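Side-chain contact in receptor-type tyrosine-protein phosphatase C (Rattus norvegicus, PDB 5FN8), which removes phosphate from phosphotyrosine in proteins, is probably required for T-cell activation through the antigen receptor, and carries fibronectin type III domains outside the cell: residues 116-121 and 129-134. Numbering follows the deposited sequence.
Sequences VTCNSP and ARYILE. With NAG (2-acetamido-2-deoxy-beta-D-glucopyranose), chain G.
Ser120, whose CA and CB lie 3.2 and 3.4 Å from Tyr131 OH, turns its own OG aside to Pro121 O rather than to the phenol. That 3.0 Å hydrogen bond lies in the carbonyl plane on a lone pair, and OG can make it because it stands anti to the backbone N (chi1 179°), beside the carbonyl carbon. Ser120 CA meets the phenol at the ring edge, near its plane. No hydrogen bond joins the two segments; the facing sheets of the beta sandwich meet here mainly through side-chain packing. Cys118 SG approaches the same ring obliquely, 4.6 Å from its centroid and nearest to CD1, in a sulfur-aromatic contact. Farther along, Val116 CG2 meets Leu133 CD2 at 4.3 Å. On Arg130, O6 of the N-acetylglucosamine sits 3.4 Å above the centre of one guanidinium face, while NE is hydrogen-bonded to Asn146 OD1. Strands 114-119 and 130-137 belong to opposing sheets of the second fibronectin type III domain here; the axes of 116-119 and 130-134 come within 10.0 Å, their directions 144° apart. Phe169 of strand 162-170 packs edge-to-face with Tyr131, and the Cys118-Cys150 disulfide ties strand 114-119 to the chain just before strand 151-154.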
loop_
_atom_site.group_PDB
_atom_site.type_symbol
_atom_site.label_atom_id
_atom_site.label_comp_id
_atom_site.label_asym_id
_atom_site.label_seq_id
_atom_site.Cartn_x
_atom_site.Cartn_y
_atom_site.Cartn_z
ATOM N N VAL B 116 -8.037 1.762 25.439
ATOM C CA VAL B 116 -7.044 1.246 24.500
ATOM C C VAL B 116 -7.405 1.716 23.075
ATOM O O VAL B 116 -8.544 1.567 22.650
ATOM C CB VAL B 116 -6.821 -0.300 24.599
ATOM C CG1 VAL B 116 -5.677 -0.755 23.676
ATOM C CG2 VAL B 116 -6.549 -0.742 26.035
ATOM N N THR B 117 -6.446 2.326 22.370
ATOM C CA THR B 117 -6.630 2.856 21.010
ATOM C C THR B 117 -5.451 2.493 20.151
ATOM O O THR B 117 -4.334 2.343 20.643
ATOM C CB THR B 117 -6.825 4.387 20.997
ATOM O OG1 THR B 117 -5.723 5.000 21.669
ATOM C CG2 THR B 117 -8.149 4.828 21.624
ATOM N N CYS B 118 -5.699 2.336 18.869
ATOM C CA CYS B 118 -4.663 2.025 17.906
ATOM C C CYS B 118 -5.174 2.370 16.531
ATOM O O CYS B 118 -6.363 2.675 16.353
ATOM C CB CYS B 118 -4.220 0.559 17.997
ATOM S SG CYS B 118 -5.314 -0.615 17.141
ATOM N N ASN B 119 -4.276 2.311 15.553
ATOM C CA ASN B 119 -4.630 2.543 14.170
ATOM C C ASN B 119 -4.298 1.293 13.393
ATOM O O ASN B 119 -3.483 0.475 13.828
ATOM C CB ASN B 119 -3.891 3.758 13.608
ATOM C CG ASN B 119 -4.126 5.031 14.379
ATOM O OD1 ASN B 119 -3.195 5.620 14.936
ATOM N ND2 ASN B 119 -5.375 5.473 14.442
ATOM N N SER B 120 -4.931 1.157 12.248
ATOM C CA SER B 120 -4.789 0.055 11.314
ATOM C C SER B 120 -3.332 -0.314 10.991
ATOM O O SER B 120 -2.488 0.586 10.942
ATOM C CB SER B 120 -5.507 0.425 10.018
ATOM O OG SER B 120 -5.411 -0.588 9.031
ATOM N N PRO B 121 -3.009 -1.608 10.703
ATOM C CA PRO B 121 -1.659 -1.927 10.215
ATOM C C PRO B 121 -1.552 -1.418 8.751
ATOM O O PRO B 121 -2.564 -1.080 8.116
ATOM C CB PRO B 121 -1.645 -3.467 10.225
ATOM C CG PRO B 121 -2.880 -3.875 10.950
ATOM C CD PRO B 121 -3.852 -2.817 10.681
ATOM N N ALA B 129 -11.362 -6.224 8.348
ATOM C CA ALA B 129 -10.592 -5.422 9.264
ATOM C C ALA B 129 -11.229 -5.422 10.660
ATOM O O ALA B 129 -12.229 -4.720 10.889
ATOM C CB ALA B 129 -10.444 -4.007 8.727
ATOM N N ARG B 130 -10.652 -6.240 11.591
ATOM C CA ARG B 130 -11.111 -6.349 12.988
ATOM C C ARG B 130 -9.968 -6.305 13.952
ATOM O O ARG B 130 -8.833 -6.686 13.643
ATOM C CB ARG B 130 -12.032 -7.557 13.229
ATOM C CG ARG B 130 -13.195 -7.551 12.234
ATOM C CD ARG B 130 -14.390 -8.338 12.617
ATOM N NE ARG B 130 -14.917 -7.978 13.934
ATOM C CZ ARG B 130 -15.945 -7.168 14.152
ATOM N NH1 ARG B 130 -16.530 -6.547 13.143
ATOM N NH2 ARG B 130 -16.377 -6.951 15.385
ATOM N N TYR B 131 -10.273 -5.796 15.124
ATOM C CA TYR B 131 -9.333 -5.581 16.203
ATOM C C TYR B 131 -9.678 -6.480 17.383
ATOM O O TYR B 131 -10.797 -6.432 17.911
ATOM C CB TYR B 131 -9.362 -4.092 16.596
ATOM C CG TYR B 131 -8.905 -3.206 15.464
ATOM C CD1 TYR B 131 -7.555 -2.937 15.266
ATOM C CD2 TYR B 131 -9.815 -2.701 14.535
ATOM C CE1 TYR B 131 -7.125 -2.143 14.202
ATOM C CE2 TYR B 131 -9.397 -1.930 13.454
ATOM C CZ TYR B 131 -8.052 -1.639 13.300
ATOM O OH TYR B 131 -7.671 -0.899 12.206
ATOM N N ILE B 132 -8.702 -7.318 17.779
ATOM C CA ILE B 132 -8.862 -8.243 18.909
ATOM C C ILE B 132 -8.061 -7.729 20.076
ATOM O O ILE B 132 -6.854 -7.527 19.965
ATOM C CB ILE B 132 -8.413 -9.684 18.524
ATOM C CG1 ILE B 132 -9.025 -10.204 17.202
ATOM C CG2 ILE B 132 -8.525 -10.662 19.708
ATOM C CD1 ILE B 132 -10.493 -10.124 17.012
ATOM N N LEU B 133 -8.700 -7.525 21.176
ATOM C CA LEU B 133 -7.984 -7.123 22.361
ATOM C C LEU B 133 -8.092 -8.194 23.449
ATOM O O LEU B 133 -9.183 -8.620 23.795
ATOM C CB LEU B 133 -8.468 -5.761 22.878
ATOM C CG LEU B 133 -8.019 -5.374 24.291
ATOM C CD1 LEU B 133 -6.524 -5.114 24.359
ATOM C CD2 LEU B 133 -8.777 -4.187 24.791
ATOM N N GLU B 134 -6.946 -8.623 23.970
ATOM C CA GLU B 134 -6.832 -9.532 25.108
ATOM C C GLU B 134 -6.294 -8.766 26.286
ATOM O O GLU B 134 -5.339 -7.992 26.165
ATOM C CB GLU B 134 -5.864 -10.651 24.821
ATOM C CG GLU B 134 -6.424 -11.679 23.890
ATOM C CD GLU B 134 -5.590 -12.935 23.917
ATOM O OE1 GLU B 134 -4.339 -12.876 24.001
ATOM O OE2 GLU B 134 -6.222 -14.005 23.856
HETATM C C1 NAG G . -14.362 -11.394 15.298
HETATM C C2 NAG G . -13.841 -12.812 15.049
HETATM C C3 NAG G . -14.258 -13.340 13.673
HETATM C C4 NAG G . -15.728 -13.059 13.381
HETATM C C5 NAG G . -16.069 -11.586 13.592
HETATM C C6 NAG G . -17.543 -11.290 13.411
HETATM C C7 NAG G . -11.529 -13.770 15.128
HETATM C C8 NAG G . -10.107 -13.458 15.476
HETATM N N2 NAG G . -12.389 -12.723 15.159
HETATM O O3 NAG G . -14.090 -14.755 13.647
HETATM O O4 NAG G . -16.012 -13.435 12.035
HETATM O O5 NAG G . -15.738 -11.210 14.937
HETATM O O6 NAG G . -17.845 -9.909 13.557
HETATM O O7 NAG G . -11.878 -14.904 14.810
#